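Local coordinates for conserved hypothetical protein (Bacteroides thetaiotaomicron, PDB 2FB6) that is of unknown function but folds as a single alpha/beta domain built on a five-stranded parallel sheet flanked by helices, at residues I12-D17 with N24-Y29; L31-K34 with W38-H41; V51-V54 with Q59-T62; E66-Q69 with T73-A76; T96-G101 with T105-N110. All blocks are in the same frame, centred on the assembly; numbering follows the deposited sequence.

Contact 1 of 5, residues I12-D17 with N24-Y29; sequences ILWTTD and NMLAMY
This contact belongs to a beta-alpha-beta unit: I12 and W14, at the end of strand 9-14, receive L26 from helix 19-36, the helix that leads on to strand 41-46. The CD1 methyl of L26 lies over one face of the W14 indole, shifted toward the rim, and makes a CH-pi contact with the five-membered ring, 3.8 Å from CD1 to the ring centroid; the closest atom is W14 CG, 3.5 Å from L26 CD1. The same methyl meets I12 CG2 at 3.9 Å, while L26 CD2 reaches back toward W14 CE3. With CG of L26 anti to the backbone N (chi1 -163°), the branch is carried out to the sheet. One further tie on the indole is its N-H, which W14 NE1 gives to T16 O at 2.9 Å, in the carbonyl plane though well bent at 135°. A leucine in place of W14 has no ring or N-H, and would probably leave T16 O without this donor and a gap beside L26 CD1. Around the unit, W14 also packs on I44 and L46 of strand 41-46 and on V54, V60 and I64 of the next two helices, while I12 hydrogen-bonds through its backbone to N43 and I45.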
# COMPACT_ATOMS: atom_id res chain seq x y z
N ILE A 12 -6.02 -0.36 -0.61
CA ILE A 12 -5.65 -1.64 -1.17
C ILE A 12 -4.86 -2.38 -0.12
O ILE A 12 -3.84 -1.87 0.35
CB ILE A 12 -4.80 -1.47 -2.46
CG1 ILE A 12 -5.62 -0.74 -3.54
CG2 ILE A 12 -4.33 -2.85 -2.97
CD1 ILE A 12 -4.80 -0.26 -4.73
N LEU A 13 -5.33 -3.57 0.26
CA LEU A 13 -4.54 -4.46 1.10
C LEU A 13 -3.70 -5.33 0.16
O LEU A 13 -4.22 -6.23 -0.51
CB LEU A 13 -5.46 -5.31 1.97
CG LEU A 13 -4.81 -6.36 2.87
CD1 LEU A 13 -3.81 -5.76 3.86
CD2 LEU A 13 -5.89 -7.13 3.61
N TRP A 14 -2.41 -5.03 0.09
CA TRP A 14 -1.52 -5.69 -0.84
C TRP A 14 -0.78 -6.81 -0.11
O TRP A 14 0.13 -6.56 0.68
CB TRP A 14 -0.55 -4.63 -1.40
CG TRP A 14 0.56 -5.14 -2.25
CD1 TRP A 14 0.76 -6.42 -2.70
CD2 TRP A 14 1.61 -4.35 -2.80
NE1 TRP A 14 1.91 -6.48 -3.46
CE2 TRP A 14 2.45 -5.22 -3.55
CE3 TRP A 14 1.94 -2.99 -2.75
CZ2 TRP A 14 3.59 -4.77 -4.21
CZ3 TRP A 14 3.09 -2.54 -3.40
CH2 TRP A 14 3.90 -3.43 -4.13
N THR A 15 -1.20 -8.05 -0.37
CA THR A 15 -0.55 -9.22 0.23
C THR A 15 0.25 -10.01 -0.79
O THR A 15 1.18 -10.72 -0.42
CB THR A 15 -1.57 -10.20 0.88
OG1 THR A 15 -2.32 -10.87 -0.13
CG2 THR A 15 -2.52 -9.48 1.85
N THR A 16 -0.12 -9.91 -2.06
CA THR A 16 0.45 -10.81 -3.08
C THR A 16 1.90 -10.50 -3.42
O THR A 16 2.33 -9.33 -3.38
CB THR A 16 -0.39 -10.80 -4.38
OG1 THR A 16 0.11 -11.83 -5.25
CG2 THR A 16 -0.34 -9.45 -5.10
N ASP A 17 2.66 -11.54 -3.76
CA ASP A 17 3.97 -11.33 -4.34
C ASP A 17 4.00 -11.74 -5.82
O ASP A 17 5.08 -11.90 -6.39
CB ASP A 17 5.08 -12.03 -3.54
CG ASP A 17 4.91 -13.54 -3.47
OD1 ASP A 17 4.01 -14.11 -4.13
OD2 ASP A 17 5.74 -14.17 -2.78
N ASN A 24 0.78 -4.99 -13.27
CA ASN A 24 -0.27 -4.79 -14.28
C ASN A 24 -1.66 -4.50 -13.76
O ASN A 24 -2.54 -4.05 -14.52
CB ASN A 24 -0.30 -5.97 -15.22
CG ASN A 24 0.98 -6.12 -15.99
OD1 ASN A 24 1.19 -5.44 -16.99
ND2 ASN A 24 1.85 -7.01 -15.53
N MSE A 25 -1.87 -4.74 -12.48
CA MSE A 25 -3.17 -4.48 -11.89
C MSE A 25 -2.99 -3.43 -10.81
O MSE A 25 -3.45 -2.28 -10.95
CB MSE A 25 -3.81 -5.77 -11.35
CG MSE A 25 -5.30 -5.67 -11.07
SE MSE A 25 -5.69 -4.79 -9.36
CE MSE A 25 -6.89 -3.40 -10.05
N LEU A 26 -2.26 -3.79 -9.76
CA LEU A 26 -2.22 -2.99 -8.56
C LEU A 26 -1.59 -1.62 -8.80
O LEU A 26 -2.25 -0.59 -8.58
CB LEU A 26 -1.48 -3.76 -7.47
CG LEU A 26 -1.67 -3.27 -6.04
CD1 LEU A 26 -1.43 -4.44 -5.09
CD2 LEU A 26 -0.74 -2.11 -5.75
N ALA A 27 -0.34 -1.59 -9.26
CA ALA A 27 0.35 -0.31 -9.43
C ALA A 27 -0.26 0.53 -10.54
O ALA A 27 -0.43 1.75 -10.40
CB ALA A 27 1.84 -0.52 -9.68
N MSE A 28 -0.64 -0.12 -11.65
CA MSE A 28 -1.21 0.62 -12.75
C MSE A 28 -2.53 1.29 -12.37
O MSE A 28 -2.76 2.48 -12.67
CB MSE A 28 -1.41 -0.26 -13.96
CG MSE A 28 -1.80 0.53 -15.16
SE MSE A 28 -1.96 -0.64 -16.63
CE MSE A 28 -3.77 -1.37 -16.27
N TYR A 29 -3.40 0.57 -11.66
CA TYR A 29 -4.67 1.18 -11.28
C TYR A 29 -4.47 2.26 -10.22
O TYR A 29 -5.08 3.33 -10.30
CB TYR A 29 -5.65 0.12 -10.80
CG TYR A 29 -6.99 0.71 -10.41
CD1 TYR A 29 -7.80 1.37 -11.36
CD2 TYR A 29 -7.46 0.62 -9.10
CE1 TYR A 29 -9.04 1.91 -11.00
CE2 TYR A 29 -8.69 1.16 -8.74
CZ TYR A 29 -9.47 1.80 -9.68
OH TYR A 29 -10.68 2.34 -9.27

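Contact 2 of 5, residues L31-K34 with W38-H41; sequences LNSK and WWKH
S33 and W38 bring the two backbones together, their CA atoms 4.7 Å apart, where the chain, having left helix 19-36, passes across its last turn. S33 O takes two weak bonds from the loop that follows: W38 N lies 2.9 Å from S33 O but at a bent 124°, while W39 N, 3.4 Å from S33 O, is long but nearly straight. A water donates to K34 O and to W39 O, tying the next carbonyl of the helix to the loop. This is the connection that ends the helix of the first beta-alpha-beta unit and feeds the chain into strand 41-46. The two indoles sit about S33. Its OG touches W38 CE3 at 3.4 Å, at the ring edge, and approaches the edge of the W39 ring at CD1, 3.5 Å away; the polar partner of this hydroxyl is Y29 O, one turn back. N32 carries the far end of W38, its CB meeting CZ3 at 4.1 Å and its carbonyl carbon lying over one face. W39 NE1 bonds to Y29 OH. K34, in one of its two deposited conformers, bends at chi2 (69°), which swings an otherwise extended chain round to the loop, and NZ then donates to K40 O at 2.8 Å, tilted from the carbonyl plane. S33 and K34 also rest on I42 of strand 41-46.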
# COMPACT_ATOMS: atom_id res chain seq x y z
N LEU A 31 -1.77 4.14 -9.58
CA LEU A 31 -1.10 5.33 -10.14
C LEU A 31 -2.03 6.14 -11.02
O LEU A 31 -2.10 7.38 -10.90
CB LEU A 31 0.16 4.93 -10.93
CG LEU A 31 1.38 4.70 -10.07
CD1 LEU A 31 2.41 3.90 -10.84
CD2 LEU A 31 1.94 6.06 -9.62
N ASN A 32 -2.75 5.46 -11.91
CA ASN A 32 -3.65 6.18 -12.81
C ASN A 32 -4.79 6.81 -12.04
O ASN A 32 -5.18 7.96 -12.31
CB ASN A 32 -4.16 5.26 -13.91
CG ASN A 32 -3.18 5.16 -15.06
OD1 ASN A 32 -3.28 5.92 -16.02
ND2 ASN A 32 -2.21 4.24 -14.96
N SER A 33 -5.33 6.08 -11.06
CA SER A 33 -6.40 6.61 -10.22
C SER A 33 -5.98 7.90 -9.53
O SER A 33 -6.77 8.86 -9.49
CB SER A 33 -6.83 5.60 -9.15
OG SER A 33 -7.54 4.53 -9.72
N LYS A 34 -4.78 7.89 -8.96
CA LYS A 34 -4.29 9.05 -8.22
C LYS A 34 -4.01 10.21 -9.16
O LYS A 34 -4.44 11.34 -8.93
CB LYS A 34 -3.03 8.69 -7.42
CG LYS A 34 -2.51 9.81 -6.51
CD LYS A 34 -3.45 10.08 -5.34
CE LYS A 34 -2.99 11.29 -4.55
NZ LYS A 34 -3.87 11.57 -3.38
N TRP A 38 -9.41 9.93 -10.09
CA TRP A 38 -10.50 8.97 -9.92
C TRP A 38 -10.75 8.68 -8.44
O TRP A 38 -11.90 8.46 -8.03
CB TRP A 38 -10.19 7.65 -10.63
CG TRP A 38 -10.01 7.77 -12.11
CD1 TRP A 38 -10.44 8.79 -12.92
CD2 TRP A 38 -9.39 6.80 -12.98
NE1 TRP A 38 -10.09 8.53 -14.24
CE2 TRP A 38 -9.45 7.32 -14.29
CE3 TRP A 38 -8.76 5.57 -12.75
CZ2 TRP A 38 -8.92 6.62 -15.39
CZ3 TRP A 38 -8.22 4.89 -13.85
CH2 TRP A 38 -8.31 5.42 -15.15
N TRP A 39 -9.66 8.65 -7.67
CA TRP A 39 -9.73 8.58 -6.22
C TRP A 39 -8.91 9.72 -5.67
O TRP A 39 -7.75 9.87 -6.05
CB TRP A 39 -9.16 7.26 -5.71
CG TRP A 39 -10.00 6.10 -6.07
CD1 TRP A 39 -9.78 5.17 -7.06
CD2 TRP A 39 -11.24 5.73 -5.45
NE1 TRP A 39 -10.80 4.26 -7.09
CE2 TRP A 39 -11.71 4.58 -6.11
CE3 TRP A 39 -12.00 6.27 -4.40
CZ2 TRP A 39 -12.91 3.96 -5.76
CZ3 TRP A 39 -13.17 5.64 -4.04
CH2 TRP A 39 -13.62 4.49 -4.72
N LYS A 40 -9.49 10.52 -4.77
CA LYS A 40 -8.72 11.63 -4.19
C LYS A 40 -7.66 11.12 -3.22
O LYS A 40 -6.60 11.73 -3.08
CB LYS A 40 -9.65 12.63 -3.51
CG LYS A 40 -10.58 13.32 -4.49
CD LYS A 40 -11.46 14.36 -3.79
CE LYS A 40 -12.48 14.95 -4.76
NZ LYS A 40 -11.80 15.63 -5.89
N HIS A 41 -7.94 9.99 -2.57
CA HIS A 41 -7.03 9.41 -1.57
C HIS A 41 -6.87 7.95 -1.87
O HIS A 41 -7.86 7.27 -2.07
CB HIS A 41 -7.61 9.58 -0.16
CG HIS A 41 -7.96 11.00 0.16
ND1 HIS A 41 -9.24 11.49 0.08
CD2 HIS A 41 -7.17 12.05 0.49
CE1 HIS A 41 -9.24 12.78 0.37
NE2 HIS A 41 -7.99 13.15 0.63
O HOH W 1 -6.13 11.91 -6.80

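Contact 3 of 5, residues V51-V54 with Q59-T62; sequences VKLV and QVQT
Helix packs on helix here, partly buried at a sharp turn: L53 and V54 of helix 49-56 meet V60 and Q61 of helix 58-70, with V54 and V60 the nearest pair of backbones, 5.8 Å between their CA atoms. V60 splits its two methyls between two neighbours. CG1 lies against V54 CG2 at 3.8 Å; CG2 lies against L53 CG at 3.9 Å, facing the branch point of the leucine and near both of its methyls. In each pair the side chains cross at about a right angle. The two helices follow one another in the connection from strand 41-46 to strand 73-77, joined by a short turn in which D57 accepts a hydrogen bond from V60 N through OD1. The polar link comes from Q61, whose NE2 donates to V54 O at 2.9 Å, close to straight (164°), the oxygen lying in the amide plane and the amide nitrogen in the carbonyl plane. Q61 starts with CG anti to the carbonyl carbon (chi1 -63°) and then runs out extended, which lays CG alongside V54 O at 3.2 Å before the amide arrives. V54 and Q61 both touch L93, while L53 packs on K19 and V22 of helix 19-36 and V60 on F23 of the same helix.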
# COMPACT_ATOMS: atom_id res chain seq x y z
N VAL A 51 5.60 -7.93 1.50
CA VAL A 51 6.61 -7.19 2.24
C VAL A 51 8.01 -7.67 1.83
O VAL A 51 8.91 -6.85 1.61
CB VAL A 51 6.39 -7.32 3.76
CG1 VAL A 51 7.59 -6.74 4.53
CG2 VAL A 51 5.14 -6.57 4.18
N LYS A 52 8.16 -8.98 1.68
CA LYS A 52 9.42 -9.57 1.22
C LYS A 52 9.70 -9.15 -0.22
O LYS A 52 10.84 -8.84 -0.56
CB LYS A 52 9.39 -11.10 1.32
CG LYS A 52 9.58 -11.63 2.72
CD LYS A 52 9.76 -13.14 2.71
CE LYS A 52 9.64 -13.71 4.11
NZ LYS A 52 9.64 -15.20 4.10
N LEU A 53 8.67 -9.13 -1.06
CA LEU A 53 8.85 -8.72 -2.45
C LEU A 53 9.38 -7.28 -2.56
O LEU A 53 10.34 -7.00 -3.28
CB LEU A 53 7.55 -8.87 -3.25
CG LEU A 53 7.62 -8.36 -4.69
CD1 LEU A 53 8.55 -9.26 -5.52
CD2 LEU A 53 6.20 -8.28 -5.26
N VAL A 54 8.73 -6.36 -1.86
CA VAL A 54 9.14 -4.96 -1.92
C VAL A 54 10.56 -4.79 -1.39
O VAL A 54 11.34 -4.02 -1.95
CB VAL A 54 8.15 -4.06 -1.15
CG1 VAL A 54 8.67 -2.66 -1.03
CG2 VAL A 54 6.79 -4.04 -1.87
N GLN A 59 12.88 -3.63 -9.15
CA GLN A 59 11.84 -3.18 -10.09
C GLN A 59 10.56 -2.79 -9.35
O GLN A 59 9.94 -1.78 -9.67
CB GLN A 59 11.54 -4.22 -11.17
CG GLN A 59 12.65 -4.31 -12.22
CD GLN A 59 12.36 -5.33 -13.30
OE1 GLN A 59 13.27 -6.03 -13.77
NE2 GLN A 59 11.11 -5.39 -13.73
N VAL A 60 10.18 -3.58 -8.34
CA VAL A 60 9.03 -3.22 -7.50
C VAL A 60 9.32 -1.91 -6.73
O VAL A 60 8.44 -1.06 -6.60
CB VAL A 60 8.65 -4.38 -6.55
CG1 VAL A 60 7.52 -4.00 -5.60
CG2 VAL A 60 8.27 -5.62 -7.36
N GLN A 61 10.53 -1.75 -6.21
CA GLN A 61 10.89 -0.50 -5.51
C GLN A 61 10.70 0.74 -6.39
O GLN A 61 10.25 1.77 -5.91
CB GLN A 61 12.30 -0.58 -4.94
CG GLN A 61 12.39 -1.67 -3.90
CD GLN A 61 13.78 -1.87 -3.37
OE1 GLN A 61 14.72 -1.21 -3.79
NE2 GLN A 61 13.90 -2.80 -2.43
N THR A 62 11.06 0.64 -7.67
CA THR A 62 10.84 1.75 -8.58
C THR A 62 9.37 2.14 -8.64
O THR A 62 9.05 3.33 -8.61
CB THR A 62 11.39 1.39 -9.97
OG1 THR A 62 12.77 1.06 -9.81
CG2 THR A 62 11.26 2.57 -10.97

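Contact 4 of 5, residues E66-Q69 with T73-A76; sequences EMLQ and TIEA
I74 is the one strand residue that meets the helix here, and L68 is its main partner. The isoleucine reaches toward the helix with its longer branch: CG1 lies 3.9 Å from L68 CD2, and its end, CD1, comes within 4.0 Å of L68 CG. The two side chains cross at about a right angle, so that CG1 and CD1 lie against CG and the CD2 methyl of the leucine. M67, a selenomethionine, adds its CB to I74 CD1 at 4.2 Å, a looser touch than those of L68. CG1 of I74 stands anti to the carbonyl carbon (chi1 -51°), and chi2 keeps the branch extended toward helix 58-70. These contacts are wholly apolar.

The next shell sets both partners. The strand is fixed through its backbone, T73 and E75 bonding to strand 41-46 and I74 to T96 of the edge strand 96-98, while T73 OG1 bonds to N43 ND2. I74 also leans on L46 and on I95, and M67 packs on I44, I72 and L31, the last from helix 19-36. E75 points to the other face of the sheet. Only a short turn separates the helix from the strand. This is the usual closing of a beta-alpha-beta crossover in an alpha/beta fold, where the helix that covers the sheet hands the chain to a parallel strand.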
# COMPACT_ATOMS: atom_id res chain seq x y z
N GLU A 66 7.46 5.76 -7.44
CA GLU A 66 6.54 6.51 -8.30
C GLU A 66 5.20 6.70 -7.61
O GLU A 66 4.61 7.78 -7.67
CB GLU A 66 6.34 5.86 -9.67
CG GLU A 66 5.59 6.77 -10.68
CD GLU A 66 5.28 6.10 -12.00
OE1 GLU A 66 5.81 5.00 -12.26
OE2 GLU A 66 4.47 6.66 -12.79
N MSE A 67 4.72 5.65 -6.94
CA MSE A 67 3.44 5.77 -6.25
C MSE A 67 3.54 6.81 -5.14
O MSE A 67 2.66 7.66 -5.01
CB MSE A 67 2.97 4.41 -5.73
CG MSE A 67 2.44 3.54 -6.87
SE MSE A 67 1.58 1.93 -6.27
CE MSE A 67 3.02 1.23 -5.84
N LEU A 68 4.61 6.75 -4.35
CA LEU A 68 4.77 7.75 -3.28
C LEU A 68 4.84 9.17 -3.82
O LEU A 68 4.27 10.09 -3.23
CB LEU A 68 5.97 7.44 -2.39
CG LEU A 68 5.81 6.20 -1.49
CD1 LEU A 68 7.15 5.76 -0.89
CD2 LEU A 68 4.81 6.45 -0.35
N GLN A 69 5.53 9.35 -4.95
CA GLN A 69 5.66 10.68 -5.56
C GLN A 69 4.31 11.22 -6.01
O GLN A 69 4.08 12.43 -6.00
CB GLN A 69 6.61 10.64 -6.76
CG GLN A 69 8.07 10.40 -6.44
CD GLN A 69 8.92 10.41 -7.70
OE1 GLN A 69 9.12 11.45 -8.31
NE2 GLN A 69 9.40 9.23 -8.10
N THR A 73 -0.43 7.01 -0.35
CA THR A 73 0.24 6.70 0.92
C THR A 73 0.47 5.19 0.97
O THR A 73 -0.34 4.41 0.48
CB THR A 73 -0.57 7.19 2.15
OG1 THR A 73 -1.88 6.62 2.14
CG2 THR A 73 -0.72 8.71 2.12
N ILE A 74 1.59 4.77 1.57
CA ILE A 74 1.92 3.35 1.68
C ILE A 74 2.44 3.07 3.08
O ILE A 74 3.31 3.78 3.55
CB ILE A 74 2.98 2.89 0.64
CG1 ILE A 74 2.57 3.33 -0.77
CG2 ILE A 74 3.13 1.35 0.72
CD1 ILE A 74 3.56 2.94 -1.85
N GLU A 75 1.84 2.08 3.75
CA GLU A 75 2.23 1.71 5.10
C GLU A 75 2.43 0.21 5.13
O GLU A 75 1.78 -0.52 4.37
CB GLU A 75 1.18 2.15 6.12
CG GLU A 75 -0.26 1.70 5.78
CD GLU A 75 -1.32 2.24 6.74
OE1 GLU A 75 -0.94 2.91 7.73
OE2 GLU A 75 -2.52 1.98 6.51
N ALA A 76 3.37 -0.25 5.95
CA ALA A 76 3.70 -1.67 6.00
C ALA A 76 3.57 -2.16 7.42
O ALA A 76 3.90 -1.45 8.37
CB ALA A 76 5.13 -1.91 5.49

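Contact 5 of 5, residues T96-G101 with T105-N110; sequences TVRYMG and TEYLKN
The R98 guanidinium and the Y107 ring approach from opposite directions with their planes 55° apart. Y107 OH sits at the edge of the guanidinium, near its plane and 3.1 Å from R98 NH2, while M100 CE, of a selenomethionine, comes obliquely to the ring at 4.0 Å from Y107 CE2. Both polar ends turn to E75 of strand 73-77: R98 NH2 makes a salt bridge to OE1, and Y107 OH bonds to OE2, so one carboxylate probably fixes them together. R98 gets there from a crowded position, CG lying between the backbone N and the carbonyl carbon (chi1 70°), with the rest extended. At the start of helix 101-109, T105 grips G101 O twice, from opposite faces of the carbonyl plane: T105 N at 3.1 Å and T105 OG1 at 2.7 Å. An alanine at T105 would lose the hydroxyl bond and is likely to leave G101 O held from this residue by the backbone N-H alone. The helix lies on the sheet face where E75 and I45 point; Y107 packs on N43 and I45 of strand 41-46, M100 on E75, C77 and I45, and strand 96-98 is hydrogen-bonded to strand 73-77 beside it.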
# COMPACT_ATOMS: atom_id res chain seq x y z
N THR A 96 5.65 4.04 5.42
CA THR A 96 5.39 4.15 6.86
C THR A 96 5.35 2.75 7.46
O THR A 96 4.56 1.92 7.04
CB THR A 96 4.06 4.88 7.16
OG1 THR A 96 4.14 6.21 6.67
CG2 THR A 96 3.75 4.90 8.68
N VAL A 97 6.18 2.49 8.45
CA VAL A 97 6.15 1.21 9.11
C VAL A 97 5.51 1.39 10.48
O VAL A 97 5.97 2.21 11.28
CB VAL A 97 7.58 0.63 9.26
CG1 VAL A 97 7.61 -0.63 10.10
CG2 VAL A 97 8.19 0.36 7.89
N ARG A 98 4.42 0.66 10.72
CA ARG A 98 3.73 0.75 12.00
C ARG A 98 2.95 -0.52 12.28
O ARG A 98 2.70 -1.32 11.38
CB ARG A 98 2.82 1.98 12.04
CG ARG A 98 1.62 1.92 11.17
CD ARG A 98 0.72 3.08 11.55
NE ARG A 98 -0.36 3.24 10.61
CZ ARG A 98 -1.46 3.95 10.84
NH1 ARG A 98 -1.66 4.56 12.00
NH2 ARG A 98 -2.38 4.01 9.90
N TYR A 99 2.56 -0.70 13.54
CA TYR A 99 1.75 -1.87 13.89
C TYR A 99 0.36 -1.70 13.26
O TYR A 99 -0.27 -0.67 13.45
CB TYR A 99 1.71 -2.06 15.41
CG TYR A 99 3.06 -2.46 15.95
CD1 TYR A 99 3.71 -3.60 15.48
CD2 TYR A 99 3.71 -1.68 16.90
CE1 TYR A 99 4.98 -3.97 15.95
CE2 TYR A 99 4.98 -2.05 17.40
CZ TYR A 99 5.59 -3.20 16.91
OH TYR A 99 6.84 -3.60 17.35
N MSE A 100 -0.05 -2.69 12.47
CA MSE A 100 -1.17 -2.51 11.54
C MSE A 100 -2.51 -3.07 12.01
O MSE A 100 -3.51 -2.91 11.31
CB MSE A 100 -0.82 -3.11 10.17
CG MSE A 100 -0.01 -2.21 9.28
SE MSE A 100 -0.95 -0.54 8.89
CE MSE A 100 -2.64 -1.15 8.25
N GLY A 101 -2.54 -3.71 13.18
CA GLY A 101 -3.78 -4.35 13.64
C GLY A 101 -4.92 -3.38 13.88
O GLY A 101 -6.05 -3.57 13.39
N THR A 105 -8.29 -2.75 11.41
CA THR A 105 -9.58 -2.88 12.08
C THR A 105 -10.40 -1.62 11.86
O THR A 105 -11.57 -1.70 11.47
CB THR A 105 -9.40 -3.20 13.58
OG1 THR A 105 -8.59 -4.37 13.73
CG2 THR A 105 -10.77 -3.44 14.24
N GLU A 106 -9.79 -0.45 12.07
CA GLU A 106 -10.51 0.80 11.89
C GLU A 106 -10.99 0.98 10.45
O GLU A 106 -12.13 1.39 10.21
CB GLU A 106 -9.66 1.98 12.34
CG GLU A 106 -9.45 2.01 13.85
CD GLU A 106 -10.72 2.39 14.60
OE1 GLU A 106 -11.26 3.49 14.32
OE2 GLU A 106 -11.18 1.60 15.45
N TYR A 107 -10.13 0.66 9.49
CA TYR A 107 -10.52 0.80 8.08
C TYR A 107 -11.74 -0.05 7.78
O TYR A 107 -12.68 0.39 7.12
CB TYR A 107 -9.38 0.40 7.13
CG TYR A 107 -8.07 1.15 7.30
CD1 TYR A 107 -8.04 2.49 7.74
CD2 TYR A 107 -6.87 0.54 6.96
CE1 TYR A 107 -6.82 3.17 7.89
CE2 TYR A 107 -5.66 1.22 7.10
CZ TYR A 107 -5.64 2.54 7.55
OH TYR A 107 -4.45 3.22 7.68
N LEU A 108 -11.73 -1.28 8.28
CA LEU A 108 -12.86 -2.18 8.05
C LEU A 108 -14.12 -1.68 8.76
O LEU A 108 -15.21 -1.65 8.17
CB LEU A 108 -12.51 -3.59 8.53
CG LEU A 108 -11.54 -4.34 7.61
CD1 LEU A 108 -10.80 -5.45 8.35
CD2 LEU A 108 -12.28 -4.89 6.37
N LYS A 109 -13.97 -1.26 10.02
CA LYS A 109 -15.11 -0.77 10.83
C LYS A 109 -15.75 0.47 10.23
O LYS A 109 -16.96 0.67 10.36
CB LYS A 109 -14.67 -0.46 12.26
CG LYS A 109 -14.08 -1.66 12.99
CD LYS A 109 -15.05 -2.25 13.96
CE LYS A 109 -14.43 -3.39 14.73
NZ LYS A 109 -15.46 -4.08 15.55
N ASN A 110 -14.92 1.29 9.59
CA ASN A 110 -15.39 2.54 8.96
C ASN A 110 -16.08 2.31 7.62
O ASN A 110 -16.57 3.27 7.02
CB ASN A 110 -14.24 3.52 8.79
CG ASN A 110 -13.68 3.99 10.11
OD1 ASN A 110 -14.34 3.91 11.15
ND2 ASN A 110 -12.46 4.50 10.09

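Contacts 1, 3 and 4 pack on one face of the sheet, contact 5 on the other. W14 joins contact 1 to contact 3, its CH2 lying 3.7 Å from V54 CG2, and contact 4 meets contact 1 where M67 SE lies 4.1 Å from A27 CA. Helix 19-36 carries contacts 1 and 2, centres about 14 Å apart and tied by Y29 OH to W39 NE1, while L31 of contact 2 packs on M67 of contact 4. Helix 58-70 runs from contact 3 to contact 4. E75, next to I74 but turned to the other face, links the strand of contact 4 to contact 5, its OE2 2.6 Å from Y107 OH, whereas contacts 1 and 5 stay about 18 Å apart between centres.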